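Local coordinates for protein PnpC (Pseudomonas putida, PDB 3N9T) that probably catalyses the ferric iron-dependent intradiol ring cleavage of hydroxyquinol by molecular oxygen, and is seen here as a dimer with bound phospholipid, at residues E47-E50 / Q51-F54; K66-G69 / K70-Q73; M86-D89 / A90-R94. One frame throughout, in Å; residues are numbered along the deposited sequence.

Interaction 1 (E47-E50 / Q51-F54); sequences ELTE and QEWF. With HGX (1-heptadecanoyl-2-tridecanoyl-3-glycerol-phosphonyl choline), chain B.
Thr49 places OG1 between its own backbone N and carbonyl carbon (chi1 71°), and Glu52 swings CG beside its backbone N (chi1 -67°) and then runs extended; these torsions bring hydroxyl and carboxylate together as a capping box. In one half, Glu52 N donates to Thr49 OG1 at 3.0 Å. In the other, Thr49 N meets Glu52 OE1 at 2.8 Å in a nearly straight bond (174°), approaching from above the carboxylate plane. Threonine suits the N-cap because its short hydroxyl reaches a first-turn N-H, and glutamate has the length to reach back to the cap. The negative charge at this helix end probably interacts well with the helix dipole, and OE1 also salt-bridges Arg27 of the second subunit. A water joins Thr49 OG1 (2.7 Å) to Gln51 NE2 (3.1 Å). Leu48 lays CD2 against Trp53 CB at 4.1 Å. Glu52 and Trp53 line the phospholipid pocket: Trp53 CD1 touches lipid carbon C22 of HGX at 3.6 Å, and NE1 hydrogen-bonds to Ser79 OG of the second subunit. Glu47, with positive phi, closes helix 26-46 in a Schellman motif, and within three residues Thr49 opens helix 50-65.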
# COMPACT_ATOMS: atom_id res chain seq x y z
N GLU A 47 -9.61 -14.30 0.00
CA GLU A 47 -11.03 -13.97 0.31
C GLU A 47 -11.06 -13.05 1.49
O GLU A 47 -11.64 -13.35 2.54
CB GLU A 47 -11.84 -15.26 0.48
CG GLU A 47 -11.81 -16.00 -0.86
CD GLU A 47 -12.79 -17.15 -0.97
OE1 GLU A 47 -13.14 -17.74 0.04
OE2 GLU A 47 -13.20 -17.47 -2.09
N LEU A 48 -10.34 -11.93 1.35
CA LEU A 48 -10.22 -10.95 2.41
C LEU A 48 -11.60 -10.54 2.99
O LEU A 48 -12.54 -10.25 2.21
CB LEU A 48 -9.52 -9.67 1.83
CG LEU A 48 -8.79 -8.77 2.82
CD1 LEU A 48 -7.53 -9.52 3.27
CD2 LEU A 48 -8.36 -7.47 2.12
N THR A 49 -11.73 -10.53 4.33
CA THR A 49 -12.97 -10.10 4.92
C THR A 49 -13.03 -8.58 5.00
O THR A 49 -12.02 -7.88 4.86
CB THR A 49 -13.15 -10.70 6.37
OG1 THR A 49 -12.24 -10.07 7.27
CG2 THR A 49 -13.02 -12.23 6.37
N GLU A 50 -14.22 -8.05 5.26
CA GLU A 50 -14.35 -6.61 5.41
C GLU A 50 -13.55 -6.13 6.62
O GLU A 50 -12.94 -5.07 6.60
CB GLU A 50 -15.86 -6.28 5.61
CG GLU A 50 -16.63 -6.49 4.29
CD GLU A 50 -18.16 -6.66 4.43
OE1 GLU A 50 -18.63 -7.73 4.92
OE2 GLU A 50 -18.86 -5.73 3.93
N GLN A 51 -13.52 -6.93 7.68
CA GLN A 51 -12.79 -6.50 8.92
C GLN A 51 -11.28 -6.51 8.64
O GLN A 51 -10.52 -5.65 9.14
CB GLN A 51 -13.15 -7.44 10.12
CG GLN A 51 -12.41 -7.14 11.44
CD GLN A 51 -12.72 -8.15 12.61
OE1 GLN A 51 -12.87 -7.75 13.80
NE2 GLN A 51 -12.82 -9.45 12.26
N GLU A 52 -10.80 -7.52 7.91
CA GLU A 52 -9.39 -7.53 7.50
C GLU A 52 -9.02 -6.32 6.59
O GLU A 52 -7.91 -5.77 6.67
CB GLU A 52 -9.13 -8.83 6.76
CG GLU A 52 -9.24 -10.08 7.76
CD GLU A 52 -9.24 -11.39 7.07
OE1 GLU A 52 -9.50 -11.44 5.84
OE2 GLU A 52 -8.99 -12.41 7.82
N TRP A 53 -9.93 -5.98 5.67
CA TRP A 53 -9.76 -4.82 4.80
C TRP A 53 -9.64 -3.56 5.68
O TRP A 53 -8.70 -2.75 5.47
CB TRP A 53 -10.95 -4.73 3.85
CG TRP A 53 -10.96 -3.48 2.99
CD1 TRP A 53 -10.29 -3.28 1.80
CD2 TRP A 53 -11.59 -2.24 3.32
NE1 TRP A 53 -10.50 -1.97 1.36
CE2 TRP A 53 -11.33 -1.34 2.26
CE3 TRP A 53 -12.42 -1.82 4.38
CZ2 TRP A 53 -11.84 -0.03 2.25
CZ3 TRP A 53 -12.91 -0.51 4.37
CH2 TRP A 53 -12.61 0.37 3.31
N PHE A 54 -10.51 -3.42 6.68
CA PHE A 54 -10.46 -2.26 7.57
C PHE A 54 -9.10 -2.25 8.26
O PHE A 54 -8.52 -1.20 8.45
CB PHE A 54 -11.57 -2.30 8.66
CG PHE A 54 -12.91 -1.68 8.24
CD1 PHE A 54 -13.10 -0.28 8.24
CD2 PHE A 54 -14.02 -2.52 7.85
CE1 PHE A 54 -14.38 0.28 7.84
CE2 PHE A 54 -15.29 -1.97 7.45
CZ PHE A 54 -15.46 -0.56 7.45
O11 HGX B . -5.18 -10.65 11.09
C11 HGX B . -5.26 -9.47 11.01
C12 HGX B . -5.76 -8.88 9.73
C13 HGX B . -4.61 -8.58 8.81
C14 HGX B . -5.22 -7.80 7.69
C15 HGX B . -4.22 -7.47 6.65
C16 HGX B . -4.94 -6.93 5.46
C17 HGX B . -3.93 -6.24 4.57
C18 HGX B . -4.56 -6.11 3.20
C19 HGX B . -4.17 -4.81 2.54
C20 HGX B . -5.37 -4.37 1.70
C21 HGX B . -6.37 -3.51 2.49
C22 HGX B . -6.87 -2.25 1.78
C23 HGX B . -6.20 -1.94 0.44
O3 HGX B . -4.89 -8.67 12.15
C3 HGX B . -4.25 -9.24 13.28
C2 HGX B . -2.79 -8.82 13.42
C1 HGX B . -2.35 -9.25 14.79
O3P HGX B . -2.22 -10.66 14.74
O2 HGX B . -2.60 -7.41 13.38
C31 HGX B . -1.66 -6.94 12.36
O31 HGX B . -0.63 -6.39 12.68
C32 HGX B . -1.85 -6.99 10.90
C33 HGX B . -0.66 -6.19 10.36
C34 HGX B . -1.05 -5.61 9.02
C35 HGX B . -0.02 -5.82 7.94
C36 HGX B . -0.51 -5.10 6.74
C37 HGX B . 0.71 -4.79 5.88
C38 HGX B . 0.16 -4.30 4.58
C39 HGX B . 1.17 -3.42 3.86
C40 HGX B . 1.36 -3.82 2.41
C42 HGX B . 0.41 -3.10 1.45
C43 HGX B . 1.12 -2.19 0.44
C44 HGX B . 2.56 -2.59 0.11
C45 HGX B . 3.50 -1.42 0.38
C46 HGX B . 4.94 -1.83 0.75
C47 HGX B . 5.94 -1.14 -0.17
C48 HGX B . 6.08 0.26 0.38
O1 HGX B . -2.60 -10.63 17.21
P1 HGX B . -2.80 -11.50 15.97
O4 HGX B . -4.20 -11.92 15.55
O5 HGX B . -1.81 -12.80 16.04
C4 HGX B . -1.96 -13.78 17.10
C5 HGX B . -0.74 -13.82 18.04
N1 HGX B . -0.80 -13.01 19.29
C6 HGX B . -0.03 -13.71 20.33
C7 HGX B . -2.18 -12.78 19.81
C8 HGX B . -0.14 -11.71 19.05
O HOH W 1 -12.33 -11.14 9.71

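Interaction 2 (K66-G69 / K70-Q73); sequences KCDG and KVRQ
The guanidinium of Arg72 carries the Lys66 chain over one face, CG lying 4.3 Å above the plane and offset toward the rim; NH2 salt-bridges Asp199, and NE salt-bridges Glu74. The second flat group, the carboxylate of Asp68, organises an Asx turn in the loop between helices 50-65 and 74-81. Its OD1 is gripped by three successive N-H groups: Lys70 N at 2.8 Å from well above the carboxylate plane, Val71 N at 3.0 Å and Arg72 N at 2.9 Å on the syn side but somewhat out of the plane. Aspartate suits this place because its single methylene keeps the oxygen close to its own backbone; with CG between the backbone N and the carbonyl carbon (chi1 59°), OD1 sits inside the turn. Such convergent donors would probably stabilise the negative charge. Across the base, Asp68 N returns a bond to Arg72 O. Glycine suits position 69, since a beta carbon on Gly69 would come within 3.1 Å of Lys70 CE, a tight fit. Lys66 and Arg72 share Asp199 as a partner, the lysine NZ bonding to its backbone O, which gathers the two cations at one residue. Cys67 is buried and packs on Thr61 of the second subunit. Beside the closing backbone bond, Cys67 CA points its hydrogen at Arg72 O, 3.4 Å from CA.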
# COMPACT_ATOMS: atom_id res chain seq x y z
N LYS A 66 3.07 7.86 10.38
CA LYS A 66 4.36 7.69 11.11
C LYS A 66 5.54 8.31 10.37
O LYS A 66 6.66 8.44 10.92
CB LYS A 66 4.65 6.21 11.38
CG LYS A 66 5.72 5.93 12.50
CD LYS A 66 5.15 6.16 13.90
CE LYS A 66 6.27 6.10 14.92
NZ LYS A 66 5.63 6.01 16.29
N CYS A 67 5.32 8.65 9.11
CA CYS A 67 6.36 9.29 8.34
C CYS A 67 6.38 10.79 8.75
O CYS A 67 5.35 11.44 8.71
CB CYS A 67 6.13 9.10 6.84
SG CYS A 67 6.11 7.37 6.28
N ASP A 68 7.52 11.29 9.19
CA ASP A 68 7.59 12.68 9.65
C ASP A 68 8.32 13.46 8.55
O ASP A 68 8.73 12.88 7.54
CB ASP A 68 8.30 12.79 11.01
CG ASP A 68 9.75 12.24 10.98
OD1 ASP A 68 10.28 11.89 9.87
OD2 ASP A 68 10.35 12.16 12.08
N GLY A 69 8.49 14.77 8.66
CA GLY A 69 9.24 15.38 7.53
C GLY A 69 10.69 14.88 7.42
O GLY A 69 11.38 15.12 6.42
N LYS A 70 11.16 14.16 8.46
CA LYS A 70 12.55 14.33 8.87
C LYS A 70 13.46 13.11 8.94
O LYS A 70 14.37 12.95 8.13
CB LYS A 70 12.56 15.14 10.18
CG LYS A 70 11.75 16.47 10.08
CD LYS A 70 12.22 17.32 8.87
CE LYS A 70 11.54 18.70 8.79
NZ LYS A 70 12.22 19.54 7.73
N VAL A 71 13.22 12.26 9.93
CA VAL A 71 14.17 11.23 10.32
C VAL A 71 13.54 9.83 10.22
O VAL A 71 14.21 8.84 10.45
CB VAL A 71 14.60 11.46 11.80
CG1 VAL A 71 15.50 12.72 11.93
CG2 VAL A 71 13.34 11.54 12.75
N ARG A 72 12.25 9.77 9.88
CA ARG A 72 11.53 8.50 9.93
C ARG A 72 10.67 8.30 8.67
O ARG A 72 9.73 9.09 8.39
CB ARG A 72 10.66 8.42 11.22
CG ARG A 72 9.95 7.07 11.41
CD ARG A 72 10.93 5.95 11.67
NE ARG A 72 10.16 4.79 12.06
CZ ARG A 72 9.86 4.48 13.32
NH1 ARG A 72 10.34 5.24 14.32
NH2 ARG A 72 9.12 3.40 13.58
N GLN A 73 10.97 7.24 7.94
CA GLN A 73 10.16 6.94 6.78
C GLN A 73 9.63 5.52 7.00
O GLN A 73 10.30 4.53 6.69
CB GLN A 73 11.04 7.05 5.53
CG GLN A 73 10.45 7.90 4.41
CD GLN A 73 9.05 7.46 4.02
OE1 GLN A 73 8.24 8.27 3.49
NE2 GLN A 73 8.73 6.19 4.30

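Interaction 3 (M86-D89 / A90-R94); sequences MLVD and AINHR
Val88 O takes two bonds from Asn92, one from the side-chain ND2 at 2.8 Å and one from the backbone N at 3.1 Å, reaching the oxygen from opposite faces of its carbonyl plane. CG of Asn92 lies anti to its carbonyl carbon (chi1 -66°), which folds the amide back alongside Val88 where helix 84-91 ends; asparagine is short enough to do this and still offers ND2 to Leu48 O of the second subunit. A leucine here would probably cost Val88 O its side-chain donor and leave Leu48 O of the second subunit without this amide. One residue on, the side chains of His93 and Asp89 cross at about a right angle without bonding to each other. Beyond that pair, Asp89 OD2 hydrogen-bonds to Thr102 OG1 and His93 NE2 to Glu50 of the second subunit, so OD2 and NE2 each have a partner beyond the helix. Leu87 CG and Ile91 CD1 meet at 3.9 Å, branched apolar chains suited to a buried surface. Ile91 CG2 also lies 4.2 Å over the centre of one face of the Arg94 guanidinium, which salt-bridges Glu9 and Glu47 of the second subunit. The helix lies between loops of its own chain, where Met86 packs on Val104 and Lys252, and helix 26-46 of the second subunit, where Leu87 and Val88 pack on His40 and Val43.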
# COMPACT_ATOMS: atom_id res chain seq x y z
N MET A 86 15.03 -4.68 -1.29
CA MET A 86 16.13 -5.55 -1.80
C MET A 86 15.82 -6.15 -3.17
O MET A 86 16.72 -6.27 -4.05
CB MET A 86 16.50 -6.61 -0.76
CG MET A 86 17.43 -5.97 0.43
SD MET A 86 19.10 -5.47 -0.14
CE MET A 86 19.58 -7.07 -0.91
N LEU A 87 14.53 -6.50 -3.38
CA LEU A 87 14.09 -6.99 -4.71
C LEU A 87 14.33 -5.92 -5.76
O LEU A 87 14.91 -6.20 -6.83
CB LEU A 87 12.62 -7.45 -4.70
CG LEU A 87 12.11 -7.89 -6.08
CD1 LEU A 87 12.87 -9.09 -6.53
CD2 LEU A 87 10.67 -8.27 -6.02
N VAL A 88 13.92 -4.68 -5.46
CA VAL A 88 14.08 -3.56 -6.40
C VAL A 88 15.59 -3.33 -6.71
O VAL A 88 16.01 -3.12 -7.89
CB VAL A 88 13.34 -2.27 -5.88
CG1 VAL A 88 13.77 -0.98 -6.60
CG2 VAL A 88 11.78 -2.46 -6.00
N ASP A 89 16.40 -3.37 -5.66
CA ASP A 89 17.83 -3.12 -5.84
C ASP A 89 18.40 -4.23 -6.78
O ASP A 89 19.18 -3.94 -7.69
CB ASP A 89 18.56 -3.25 -4.49
CG ASP A 89 20.09 -3.20 -4.70
OD1 ASP A 89 20.56 -2.12 -5.12
OD2 ASP A 89 20.77 -4.22 -4.52
N ALA A 90 17.99 -5.48 -6.58
CA ALA A 90 18.56 -6.58 -7.43
C ALA A 90 18.16 -6.41 -8.88
O ALA A 90 19.00 -6.52 -9.80
CB ALA A 90 18.09 -8.01 -6.89
N ILE A 91 16.88 -6.08 -9.08
CA ILE A 91 16.33 -5.94 -10.45
C ILE A 91 17.06 -4.89 -11.24
O ILE A 91 17.26 -5.04 -12.43
CB ILE A 91 14.83 -5.63 -10.45
CG1 ILE A 91 14.07 -6.82 -9.89
CG2 ILE A 91 14.31 -5.12 -11.83
CD1 ILE A 91 12.56 -6.49 -9.73
N ASN A 92 17.42 -3.82 -10.57
CA ASN A 92 18.11 -2.75 -11.19
C ASN A 92 19.66 -2.86 -11.19
O ASN A 92 20.36 -1.91 -11.58
CB ASN A 92 17.62 -1.46 -10.57
CG ASN A 92 16.13 -1.23 -10.92
OD1 ASN A 92 15.80 -0.94 -12.07
ND2 ASN A 92 15.23 -1.47 -9.97
N HIS A 93 20.20 -3.97 -10.70
CA HIS A 93 21.67 -4.13 -10.67
C HIS A 93 22.01 -5.55 -11.05
O HIS A 93 22.66 -6.31 -10.30
CB HIS A 93 22.23 -3.78 -9.30
CG HIS A 93 21.96 -2.36 -8.87
ND1 HIS A 93 22.79 -1.30 -9.19
CD2 HIS A 93 20.98 -1.84 -8.09
CE1 HIS A 93 22.31 -0.19 -8.66
NE2 HIS A 93 21.21 -0.48 -7.99
N ARG A 94 21.48 -5.98 -12.19
CA ARG A 94 21.65 -7.38 -12.55
C ARG A 94 23.06 -7.53 -13.12
O ARG A 94 23.52 -6.59 -13.78
CB ARG A 94 20.58 -7.82 -13.55
CG ARG A 94 19.21 -7.89 -12.91
CD ARG A 94 18.09 -7.96 -14.01
NE ARG A 94 16.92 -8.61 -13.43
CZ ARG A 94 15.71 -8.55 -13.97
NH1 ARG A 94 15.53 -7.91 -15.11
NH2 ARG A 94 14.70 -9.16 -13.38

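Within one chain the three contacts follow in series and do not touch: the centres of interactions 1 and 2 lie about 28 Å apart, those of 2 and 3 about 25 Å, and those of 1 and 3 about 32 Å. The dimer brings interactions 1 and 3 together, because the end of helix 84-91 in one subunit meets the turn at 47-50 of the other through its Asn92, His93 and Arg94. Lipid is a shared neighbour: interaction 1 touches HGX directly, whereas the side chains of Gln73 and Val88 are about 8 Å and 7 Å from bound HGX. Toward the active site, the Met86 side chain is about 11 Å from the ferric iron, and that of Val71 about 11 Å from the side chain of its ligand Tyr160.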